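N-acylethanolamine-hydrolyzing acid amidase subunit beta (Caenorhabditis elegans, PDB 6DY3) probably hydrolyses bioactive fatty acid amides such as N-palmitoylethanolamine to free fatty acid and ethanolamine, acting with the alpha subunit from which it is separated by autocatalytic cleavage. Local coordinates at residues Leu81-Phe84 with Tyr85-Lys89; Ile96-Val99 with Leu100-Ala104; Ala127-Lys130 with Lys131-Val135; Thr162-Asp165 with Asn166-Gln170. All blocks are in the same frame, centred on the assembly; numbering follows the deposited sequence.

Contact 1: Leu81-Phe84 with Tyr85-Lys89; sequences LMEF and YTKFK
Glu-83 and Lys-87 face each other across one turn near the C-terminal end of helix 76-89. Their chains cross obliquely, Glu-83 bent at chi2 and Lys-87 bent only at its last torsion, and Glu-83 OE1 stays 3.8 Å from Lys-87 NZ, a long salt bridge. A water occupies the same notch: it donates to Glu-83 O at 3.1 Å and accepts from Lys-87 NZ at 3.1 Å. Lys-87 NZ also hydrogen-bonds Ser-120 OG. The helix backbone carries the usual i to i+4 bonds, including Lys-87 N to Glu-83 O (3.1 Å, 158° at the hydrogen). On another side of the helix, Met-82 CG anti to its nitrogen (chi1 -167°) and a bend at chi2 bring SD obliquely beside the ring of Tyr-85, 5.1 Å from the ring centroid, in a Met-aromatic contact. Met-82 CE then reaches Thr-86 CG2 at 4.1 Å. Phe-88 brings a ring edge to Phe-84 O, with CD2 3.1 Å away and the oxygen in the ring plane; its ring also meets Tyr-69 of the alpha subunit edge-to-face. The buried lysine is thus shared among a carboxylate, a water and a hydroxyl, which probably eases the cost of its charge.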
loop_
_atom_site.group_PDB
_atom_site.type_symbol
_atom_site.label_atom_id
_atom_site.label_comp_id
_atom_site.label_asym_id
_atom_site.label_seq_id
_atom_site.Cartn_x
_atom_site.Cartn_y
_atom_site.Cartn_z
ATOM N N LEU B 81 1.224 -19.818 10.617
ATOM C CA LEU B 81 -0.024 -19.745 11.367
ATOM C C LEU B 81 -0.155 -18.406 12.069
ATOM O O LEU B 81 -1.237 -17.801 12.075
ATOM C CB LEU B 81 -0.096 -20.870 12.394
ATOM C CG LEU B 81 -0.327 -22.273 11.845
ATOM C CD1 LEU B 81 -0.552 -23.202 13.012
ATOM C CD2 LEU B 81 -1.486 -22.342 10.870
ATOM N N MET B 82 0.931 -17.935 12.686
ATOM C CA MET B 82 0.903 -16.640 13.351
ATOM C C MET B 82 0.770 -15.498 12.346
ATOM O O MET B 82 0.154 -14.473 12.660
ATOM C CB MET B 82 2.174 -16.468 14.198
ATOM C CG MET B 82 2.148 -15.313 15.169
ATOM S SD MET B 82 0.773 -15.412 16.329
ATOM C CE MET B 82 0.978 -13.873 17.235
ATOM N N GLU B 83 1.331 -15.646 11.142
ATOM C CA GLU B 83 1.150 -14.634 10.104
ATOM C C GLU B 83 -0.315 -14.537 9.695
ATOM O O GLU B 83 -0.890 -13.444 9.646
ATOM C CB GLU B 83 2.020 -14.960 8.882
ATOM C CG GLU B 83 3.534 -14.950 9.139
ATOM C CD GLU B 83 4.177 -13.573 8.983
ATOM O OE1 GLU B 83 3.457 -12.590 8.698
ATOM O OE2 GLU B 83 5.416 -13.475 9.145
ATOM N N PHE B 84 -0.932 -15.678 9.386
ATOM C CA PHE B 84 -2.348 -15.683 9.032
ATOM C C PHE B 84 -3.209 -15.190 10.186
ATOM O O PHE B 84 -4.228 -14.527 9.967
ATOM C CB PHE B 84 -2.776 -17.088 8.616
ATOM C CG PHE B 84 -2.507 -17.405 7.172
ATOM C CD1 PHE B 84 -3.480 -18.014 6.390
ATOM C CD2 PHE B 84 -1.284 -17.099 6.596
ATOM C CE1 PHE B 84 -3.238 -18.312 5.059
ATOM C CE2 PHE B 84 -1.033 -17.392 5.261
ATOM C CZ PHE B 84 -2.012 -17.999 4.491
ATOM N N TYR B 85 -2.820 -15.507 11.422
ATOM C CA TYR B 85 -3.620 -15.118 12.578
ATOM C C TYR B 85 -3.712 -13.600 12.702
ATOM O O TYR B 85 -4.802 -13.045 12.879
ATOM C CB TYR B 85 -3.029 -15.728 13.847
ATOM C CG TYR B 85 -3.694 -15.272 15.126
ATOM C CD1 TYR B 85 -4.962 -15.721 15.470
ATOM C CD2 TYR B 85 -3.047 -14.405 16.000
ATOM C CE1 TYR B 85 -5.574 -15.314 16.643
ATOM C CE2 TYR B 85 -3.650 -13.992 17.176
ATOM C CZ TYR B 85 -4.914 -14.450 17.493
ATOM O OH TYR B 85 -5.520 -14.044 18.663
ATOM N N THR B 86 -2.574 -12.908 12.614
ATOM C CA THR B 86 -2.590 -11.459 12.768
ATOM C C THR B 86 -3.242 -10.777 11.571
ATOM O O THR B 86 -3.889 -9.736 11.729
ATOM C CB THR B 86 -1.169 -10.933 12.959
ATOM O OG1 THR B 86 -0.412 -11.171 11.768
ATOM C CG2 THR B 86 -0.490 -11.636 14.120
ATOM N N LYS B 87 -3.100 -11.346 10.372
ATOM C CA LYS B 87 -3.749 -10.762 9.203
ATOM C C LYS B 87 -5.266 -10.807 9.333
ATOM O O LYS B 87 -5.959 -9.878 8.899
ATOM C CB LYS B 87 -3.301 -11.489 7.937
ATOM C CG LYS B 87 -1.921 -11.076 7.437
ATOM C CD LYS B 87 -1.607 -11.735 6.109
ATOM C CE LYS B 87 -0.400 -11.110 5.440
ATOM N NZ LYS B 87 0.855 -11.373 6.186
ATOM N N PHE B 88 -5.802 -11.877 9.926
ATOM C CA PHE B 88 -7.240 -11.964 10.164
ATOM C C PHE B 88 -7.654 -11.122 11.363
ATOM O O PHE B 88 -8.749 -10.552 11.381
ATOM C CB PHE B 88 -7.653 -13.423 10.383
ATOM C CG PHE B 88 -7.948 -14.173 9.118
ATOM C CD1 PHE B 88 -9.226 -14.168 8.582
ATOM C CD2 PHE B 88 -6.952 -14.897 8.473
ATOM C CE1 PHE B 88 -9.508 -14.864 7.413
ATOM C CE2 PHE B 88 -7.219 -15.597 7.305
ATOM C CZ PHE B 88 -8.500 -15.583 6.773
ATOM N N LYS B 89 -6.796 -11.047 12.377
ATOM C CA LYS B 89 -7.154 -10.348 13.605
ATOM C C LYS B 89 -7.278 -8.846 13.373
ATOM O O LYS B 89 -8.115 -8.192 14.005
ATOM C CB LYS B 89 -6.101 -10.636 14.675
ATOM C CG LYS B 89 -6.540 -10.397 16.106
ATOM C CD LYS B 89 -7.517 -11.462 16.573
ATOM C CE LYS B 89 -7.900 -11.266 18.034
ATOM N NZ LYS B 89 -8.857 -12.309 18.495
HETATM O O HOH W 1 1.396 -11.438 9.272
#

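Contact 2: Ile96-Val99 with Leu100-Ala104; sequences IRDV and LENQA
Ile-96 O takes the amide of Leu-100 in a regular helical bond (3.0 Å, 163° at the hydrogen), but in the next turn of helix 92-102 the bonding becomes less regular: Glu-101 N is shared weakly between Arg-97 O and Asp-98 O, while Asn-102 N still bonds Asp-98 O at 3.0 Å and Gln-103 N closes on Val-99 O at 2.9 Å. Gln-103 itself then leaves helical backbone angles. Among the side chains, Asp-98 and Asn-102 sit one turn apart on the exposed flank. Asp-98 CG, anti to the backbone nitrogen (chi1 -179°), stands out across the helix, and the Asn-102 amide folds back toward it, so that OD1 of Asp-98 comes 2.9 Å from Asn-102 ND2. Carboxylate and amide planes stand 71° apart, and the N-H directions are poorly aimed, so this is proximity and not a hydrogen bond. One residue further round the helix, one methyl of Val-99, CG1, meets the methylene CG of Gln-103 at 3.8 Å, the two chains crossing at a slant. Arg-97 and Glu-101 bring opposite charges near each other without a salt bridge, 4.5 Å from NE to OE1; Tyr-44 OH bonds both of these atoms and joins them indirectly. The guanidinium group is further held by Asn-53 O and by a salt bridge to Glu-77 of the alpha subunit. Inward, Leu-100 packs on Tyr-64 and Val-66 of strand 64-70, while Val-99 touches Tyr-64 and also Ala-109 and Phe-113 of helix 106-113, so this helical end is wedged between that strand and the following helix.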
loop_
_atom_site.group_PDB
_atom_site.type_symbol
_atom_site.label_atom_id
_atom_site.label_comp_id
_atom_site.label_asym_id
_atom_site.label_seq_id
_atom_site.Cartn_x
_atom_site.Cartn_y
_atom_site.Cartn_z
ATOM N N ILE B 96 -5.303 0.729 7.435
ATOM C CA ILE B 96 -4.699 1.902 6.802
ATOM C C ILE B 96 -5.781 2.872 6.343
ATOM O O ILE B 96 -5.697 4.083 6.580
ATOM C CB ILE B 96 -3.796 1.483 5.626
ATOM C CG1 ILE B 96 -2.749 0.443 6.066
ATOM C CG2 ILE B 96 -3.122 2.707 5.002
ATOM C CD1 ILE B 96 -1.738 0.955 7.073
ATOM N N ARG B 97 -6.802 2.357 5.654
ATOM C CA ARG B 97 -7.867 3.226 5.165
ATOM C C ARG B 97 -8.581 3.909 6.319
ATOM O O ARG B 97 -8.947 5.084 6.224
ATOM C CB ARG B 97 -8.853 2.421 4.320
ATOM C CG ARG B 97 -10.026 3.231 3.804
ATOM C CD ARG B 97 -10.956 2.372 2.975
ATOM N NE ARG B 97 -12.239 3.025 2.730
ATOM C CZ ARG B 97 -13.262 2.450 2.103
ATOM N NH1 ARG B 97 -13.156 1.202 1.657
ATOM N NH2 ARG B 97 -14.397 3.123 1.925
ATOM N N ASP B 98 -8.788 3.187 7.420
ATOM C CA ASP B 98 -9.448 3.774 8.580
ATOM C C ASP B 98 -8.621 4.910 9.163
ATOM O O ASP B 98 -9.171 5.903 9.650
ATOM C CB ASP B 98 -9.703 2.695 9.630
ATOM C CG ASP B 98 -10.417 3.228 10.854
ATOM O OD1 ASP B 98 -11.655 3.400 10.794
ATOM O OD2 ASP B 98 -9.742 3.467 11.878
ATOM N N VAL B 99 -7.295 4.777 9.142
ATOM C CA VAL B 99 -6.443 5.860 9.624
ATOM C C VAL B 99 -6.557 7.071 8.708
ATOM O O VAL B 99 -6.646 8.214 9.176
ATOM C CB VAL B 99 -4.985 5.376 9.752
ATOM C CG1 VAL B 99 -4.046 6.543 10.078
ATOM C CG2 VAL B 99 -4.877 4.301 10.816
ATOM N N LEU B 100 -6.556 6.846 7.391
ATOM C CA LEU B 100 -6.698 7.952 6.448
ATOM C C LEU B 100 -8.023 8.676 6.631
ATOM O O LEU B 100 -8.117 9.874 6.348
ATOM C CB LEU B 100 -6.582 7.442 5.008
ATOM C CG LEU B 100 -5.186 7.051 4.522
ATOM C CD1 LEU B 100 -5.267 6.353 3.167
ATOM C CD2 LEU B 100 -4.286 8.271 4.445
ATOM N N GLU B 101 -9.049 7.974 7.106
ATOM C CA GLU B 101 -10.378 8.555 7.226
ATOM C C GLU B 101 -10.598 9.282 8.546
ATOM O O GLU B 101 -11.347 10.262 8.574
ATOM C CB GLU B 101 -11.439 7.463 7.064
ATOM C CG GLU B 101 -12.863 7.990 6.951
ATOM C CD GLU B 101 -13.839 6.936 6.455
ATOM O OE1 GLU B 101 -13.602 6.356 5.376
ATOM O OE2 GLU B 101 -14.848 6.690 7.144
ATOM N N ASN B 102 -9.953 8.842 9.632
ATOM C CA ASN B 102 -10.230 9.356 10.968
ATOM C C ASN B 102 -9.064 10.078 11.634
ATOM O O ASN B 102 -9.267 10.678 12.695
ATOM C CB ASN B 102 -10.687 8.209 11.884
ATOM C CG ASN B 102 -11.927 7.512 11.365
ATOM O OD1 ASN B 102 -12.868 8.159 10.907
ATOM N ND2 ASN B 102 -11.916 6.185 11.394
ATOM N N GLN B 103 -7.860 10.028 11.076
ATOM C CA GLN B 103 -6.710 10.738 11.626
ATOM C C GLN B 103 -6.354 11.882 10.685
ATOM O O GLN B 103 -6.024 11.652 9.517
ATOM C CB GLN B 103 -5.526 9.792 11.830
ATOM C CG GLN B 103 -5.848 8.587 12.710
ATOM C CD GLN B 103 -6.368 8.969 14.095
ATOM O OE1 GLN B 103 -5.929 9.946 14.698
ATOM N NE2 GLN B 103 -7.319 8.197 14.595
ATOM N N ALA B 104 -6.429 13.112 11.194
ATOM C CA ALA B 104 -6.344 14.297 10.348
ATOM C C ALA B 104 -4.925 14.815 10.149
ATOM O O ALA B 104 -4.653 15.450 9.123
ATOM C CB ALA B 104 -7.204 15.415 10.937
#

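Contact 3: Ala127-Lys130 with Lys131-Val135; sequences AGIK and KNEGV
A single carboxylate oxygen, Glu-133 OE1, gathers two successive backbone amides of the hairpin loop, Ile-129 N and Lys-130 N, each at 2.9 Å. The two N-H groups point almost straight at it (168° and 169°) but arrive differently: that of Ile-129 lies nearly in line with the C-O bond, that of Lys-130 comes from above the carboxylate plane, 64° out of it. The glutamate reaches this spot with CG opposite its carbonyl carbon and the chain extended beyond. The Lys-130 chain passes the carboxylate at a slant; its CB is 3.5 Å from Glu-133 CD, and its CD lies 3.7 Å from Glu-133 OE2, while the ammonium is too far for a salt bridge. The backbone turns here as a type II turn from Lys-130 to Glu-133, with a weak bond from Glu-133 N to Lys-130 O, and Glu-133 is also the centre of an inverse gamma turn. Gly-128 N gives its hydrogen to Glu-133 O at 2.7 Å, where strands 122-127 and 134-139 come together. With an alanine here the amides of Ile-129 and Lys-130 would probably lose their shared acceptor and the loop would be freer to move. Two N-H dipoles converging on one oxygen should favour the ionised carboxylate, which in turn holds the two amides of the loop together.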
loop_
_atom_site.group_PDB
_atom_site.type_symbol
_atom_site.label_atom_id
_atom_site.label_comp_id
_atom_site.label_asym_id
_atom_site.label_seq_id
_atom_site.Cartn_x
_atom_site.Cartn_y
_atom_site.Cartn_z
ATOM N N ALA B 127 4.750 10.286 5.509
ATOM C CA ALA B 127 5.353 11.558 5.139
ATOM C C ALA B 127 4.424 12.697 5.532
ATOM O O ALA B 127 3.205 12.605 5.356
ATOM C CB ALA B 127 5.644 11.608 3.637
ATOM N N GLY B 128 5.002 13.774 6.057
ATOM C CA GLY B 128 4.219 14.896 6.538
ATOM C C GLY B 128 4.498 16.197 5.814
ATOM O O GLY B 128 4.807 16.206 4.618
ATOM N N ILE B 129 4.389 17.311 6.541
ATOM C CA ILE B 129 4.507 18.637 5.943
ATOM C C ILE B 129 5.494 19.489 6.733
ATOM O O ILE B 129 6.177 20.350 6.164
ATOM C CB ILE B 129 3.130 19.314 5.861
ATOM C CG1 ILE B 129 2.542 19.482 7.264
ATOM C CG2 ILE B 129 2.204 18.500 4.956
ATOM C CD1 ILE B 129 1.123 20.045 7.293
ATOM N N LYS B 130 5.594 19.251 8.040
ATOM C CA LYS B 130 6.491 20.027 8.883
ATOM C C LYS B 130 7.884 19.393 8.891
ATOM O O LYS B 130 8.152 18.408 8.201
ATOM C CB LYS B 130 5.919 20.152 10.295
ATOM C CG LYS B 130 4.689 21.039 10.372
ATOM C CD LYS B 130 3.850 20.785 11.619
ATOM C CE LYS B 130 4.672 20.846 12.893
ATOM N NZ LYS B 130 3.860 20.505 14.089
ATOM N N LYS B 131 8.781 19.961 9.692
ATOM C CA LYS B 131 10.166 19.517 9.700
ATOM C C LYS B 131 10.292 18.109 10.263
ATOM O O LYS B 131 9.652 17.758 11.257
ATOM C CB LYS B 131 11.022 20.484 10.511
ATOM C CG LYS B 131 12.481 20.088 10.636
ATOM C CD LYS B 131 13.214 21.035 11.571
ATOM C CE LYS B 131 14.672 20.654 11.730
ATOM N NZ LYS B 131 15.308 21.419 12.835
ATOM N N ASN B 132 11.144 17.307 9.621
ATOM C CA ASN B 132 11.450 15.944 10.047
ATOM C C ASN B 132 10.208 15.070 10.115
ATOM O O ASN B 132 10.229 14.007 10.741
ATOM C CB ASN B 132 12.176 15.935 11.398
ATOM C CG ASN B 132 13.652 16.280 11.270
ATOM O OD1 ASN B 132 14.298 15.952 10.275
ATOM N ND2 ASN B 132 14.190 16.948 12.280
ATOM N N GLU B 133 9.117 15.491 9.473
ATOM C CA GLU B 133 7.888 14.702 9.452
ATOM C C GLU B 133 8.000 13.656 8.341
ATOM O O GLU B 133 7.368 13.733 7.286
ATOM C CB GLU B 133 6.668 15.593 9.278
ATOM C CG GLU B 133 6.280 16.331 10.551
ATOM C CD GLU B 133 4.859 16.873 10.526
ATOM O OE1 GLU B 133 4.296 17.038 9.423
ATOM O OE2 GLU B 133 4.312 17.158 11.614
ATOM N N GLY B 134 8.867 12.680 8.595
ATOM C CA GLY B 134 9.024 11.517 7.747
ATOM C C GLY B 134 9.558 10.367 8.575
ATOM O O GLY B 134 10.608 10.500 9.209
ATOM N N VAL B 135 8.850 9.241 8.602
ATOM C CA VAL B 135 9.187 8.154 9.509
ATOM C C VAL B 135 8.950 6.812 8.830
ATOM O O VAL B 135 8.038 6.654 8.014
ATOM C CB VAL B 135 8.368 8.235 10.817
ATOM C CG1 VAL B 135 6.875 8.030 10.538
ATOM C CG2 VAL B 135 8.873 7.217 11.826
#

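Contact 4: Thr162-Asp165 with Asn166-Gln170; sequences TNFD and NWKKQ
Phe-164 and Lys-168 make the first shell: the lysine lies across one face of the ring. Its CG rests 3.5 Å from Phe-164 CG, a CH-pi contact toward the rim, and NZ returns over the same face, 3.9 Å from the ring centroid and 22° off the normal, as a cation-pi contact. Bends at chi2 (75°) and chi4 fold the lysine back so that both its root and its tip meet the ring. The other face is covered by Asn-163 CB, which leaves the ring sandwiched. Beyond it, Lys-169 runs extended, its CB 3.4 Å from Asp-165 CA and its CD 3.7 Å from Phe-164 O, and its amide bonds Asp-165 O weakly at 3.2 Å. Lys-169 NZ forms a salt bridge with Glu-161. OD2 of Asp-165 forms a salt bridge with Arg-71, and Phe-164 O is held by Tyr-123 OH. Asn-163 hydrogen-bonds the backbone N of Cys-1, the probable nucleophile, and Arg-174 through OD1, and Ala-70 O through ND2. A leucine in place of Phe-164 would probably leave the Lys-168 ammonium without an aromatic face and open a gap against Asn-163. The ring face thus probably helps to stabilise the lysine ammonium on the solvent side, while its second face backs a residue that probably matters for activity, as in related enzymes.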
loop_
_atom_site.group_PDB
_atom_site.type_symbol
_atom_site.label_atom_id
_atom_site.label_comp_id
_atom_site.label_asym_id
_atom_site.label_seq_id
_atom_site.Cartn_x
_atom_site.Cartn_y
_atom_site.Cartn_z
ATOM N N THR B 162 12.446 -1.472 2.071
ATOM C CA THR B 162 11.860 -2.434 1.144
ATOM C C THR B 162 11.104 -3.472 1.963
ATOM O O THR B 162 10.243 -3.101 2.755
ATOM C CB THR B 162 12.917 -3.016 0.218
ATOM O OG1 THR B 162 13.919 -3.687 0.998
ATOM C CG2 THR B 162 13.568 -1.936 -0.598
ATOM N N ASN B 163 11.403 -4.765 1.789
ATOM C CA ASN B 163 10.605 -5.853 2.330
ATOM C C ASN B 163 11.315 -6.696 3.382
ATOM O O ASN B 163 10.670 -7.557 3.988
ATOM C CB ASN B 163 10.168 -6.784 1.191
ATOM C CG ASN B 163 9.250 -6.104 0.212
ATOM O OD1 ASN B 163 9.506 -6.114 -0.996
ATOM N ND2 ASN B 163 8.172 -5.510 0.719
ATOM N N PHE B 164 12.610 -6.516 3.596
ATOM C CA PHE B 164 13.382 -7.459 4.393
ATOM C C PHE B 164 14.045 -6.759 5.576
ATOM O O PHE B 164 13.884 -5.556 5.791
ATOM C CB PHE B 164 14.431 -8.153 3.522
ATOM C CG PHE B 164 13.898 -8.638 2.199
ATOM C CD1 PHE B 164 13.055 -9.731 2.131
ATOM C CD2 PHE B 164 14.265 -8.014 1.023
ATOM C CE1 PHE B 164 12.572 -10.177 0.927
ATOM C CE2 PHE B 164 13.785 -8.461 -0.191
ATOM C CZ PHE B 164 12.939 -9.546 -0.236
ATOM N N ASP B 165 14.768 -7.554 6.371
ATOM C CA ASP B 165 15.572 -7.060 7.486
ATOM C C ASP B 165 16.852 -7.891 7.574
ATOM O O ASP B 165 17.055 -8.843 6.813
ATOM C CB ASP B 165 14.775 -7.080 8.800
ATOM C CG ASP B 165 13.924 -8.315 8.944
ATOM O OD1 ASP B 165 14.369 -9.393 8.499
ATOM O OD2 ASP B 165 12.811 -8.210 9.504
ATOM N N ASN B 166 17.725 -7.517 8.504
ATOM C CA ASN B 166 18.965 -8.260 8.796
ATOM C C ASN B 166 19.797 -8.344 7.511
ATOM O O ASN B 166 19.832 -7.378 6.734
ATOM C CB ASN B 166 18.592 -9.586 9.411
ATOM C CG ASN B 166 17.904 -9.426 10.749
ATOM O OD1 ASN B 166 18.372 -8.681 11.615
ATOM N ND2 ASN B 166 16.764 -10.087 10.911
ATOM N N TRP B 167 20.481 -9.464 7.270
ATOM C CA TRP B 167 21.373 -9.566 6.119
ATOM C C TRP B 167 20.639 -9.274 4.819
ATOM O O TRP B 167 21.158 -8.562 3.952
ATOM C CB TRP B 167 21.996 -10.963 6.058
ATOM C CG TRP B 167 22.748 -11.371 7.286
ATOM C CD1 TRP B 167 22.325 -12.225 8.257
ATOM C CD2 TRP B 167 24.064 -10.954 7.666
ATOM N NE1 TRP B 167 23.296 -12.367 9.221
ATOM C CE2 TRP B 167 24.371 -11.593 8.879
ATOM C CE3 TRP B 167 25.011 -10.101 7.097
ATOM C CZ2 TRP B 167 25.581 -11.405 9.532
ATOM C CZ3 TRP B 167 26.204 -9.914 7.750
ATOM C CH2 TRP B 167 26.482 -10.561 8.952
ATOM N N LYS B 168 19.440 -9.834 4.654
ATOM C CA LYS B 168 18.742 -9.702 3.380
ATOM C C LYS B 168 18.417 -8.247 3.076
ATOM O O LYS B 168 18.416 -7.843 1.908
ATOM C CB LYS B 168 17.469 -10.552 3.388
ATOM C CG LYS B 168 16.767 -10.626 2.040
ATOM C CD LYS B 168 17.505 -11.550 1.090
ATOM C CE LYS B 168 16.863 -11.580 -0.293
ATOM N NZ LYS B 168 15.494 -12.163 -0.274
ATOM N N LYS B 169 18.136 -7.448 4.105
ATOM C CA LYS B 169 17.905 -6.024 3.900
ATOM C C LYS B 169 19.163 -5.335 3.387
ATOM O O LYS B 169 19.133 -4.637 2.367
ATOM C CB LYS B 169 17.428 -5.389 5.204
ATOM C CG LYS B 169 17.325 -3.871 5.187
ATOM C CD LYS B 169 16.781 -3.348 6.508
ATOM C CE LYS B 169 16.618 -1.835 6.494
ATOM N NZ LYS B 169 16.115 -1.321 7.799
ATOM N N GLN B 170 20.287 -5.527 4.084
ATOM C CA GLN B 170 21.519 -4.836 3.721
ATOM C C GLN B 170 22.019 -5.230 2.340
ATOM O O GLN B 170 22.780 -4.472 1.729
ATOM C CB GLN B 170 22.601 -5.117 4.765
ATOM C CG GLN B 170 22.189 -4.755 6.184
ATOM C CD GLN B 170 21.801 -3.300 6.319
ATOM O OE1 GLN B 170 22.456 -2.421 5.772
ATOM N NE2 GLN B 170 20.722 -3.041 7.039
#

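From the N terminus, contact 1 comes first, on helix 76-89, and contact 2 follows on the next helix, 92-102, their centres 22 Å apart. Contact 3 closes the hairpin between strands 122-127 and 134-139 of the seven-stranded antiparallel sheet, and contact 4 joins the loop after strand 158-161, an outer strand of the five-stranded sheet, to helix 166-170. All four are local and run in series, so none nests in or crosses another, and none touches another. Contacts 1 and 2 both border the alpha subunit; contact 3 is not touched by it; contact 4, about 28 Å from contact 2 between centres, reaches, through Asn-163, the probable nucleophile Cys-1.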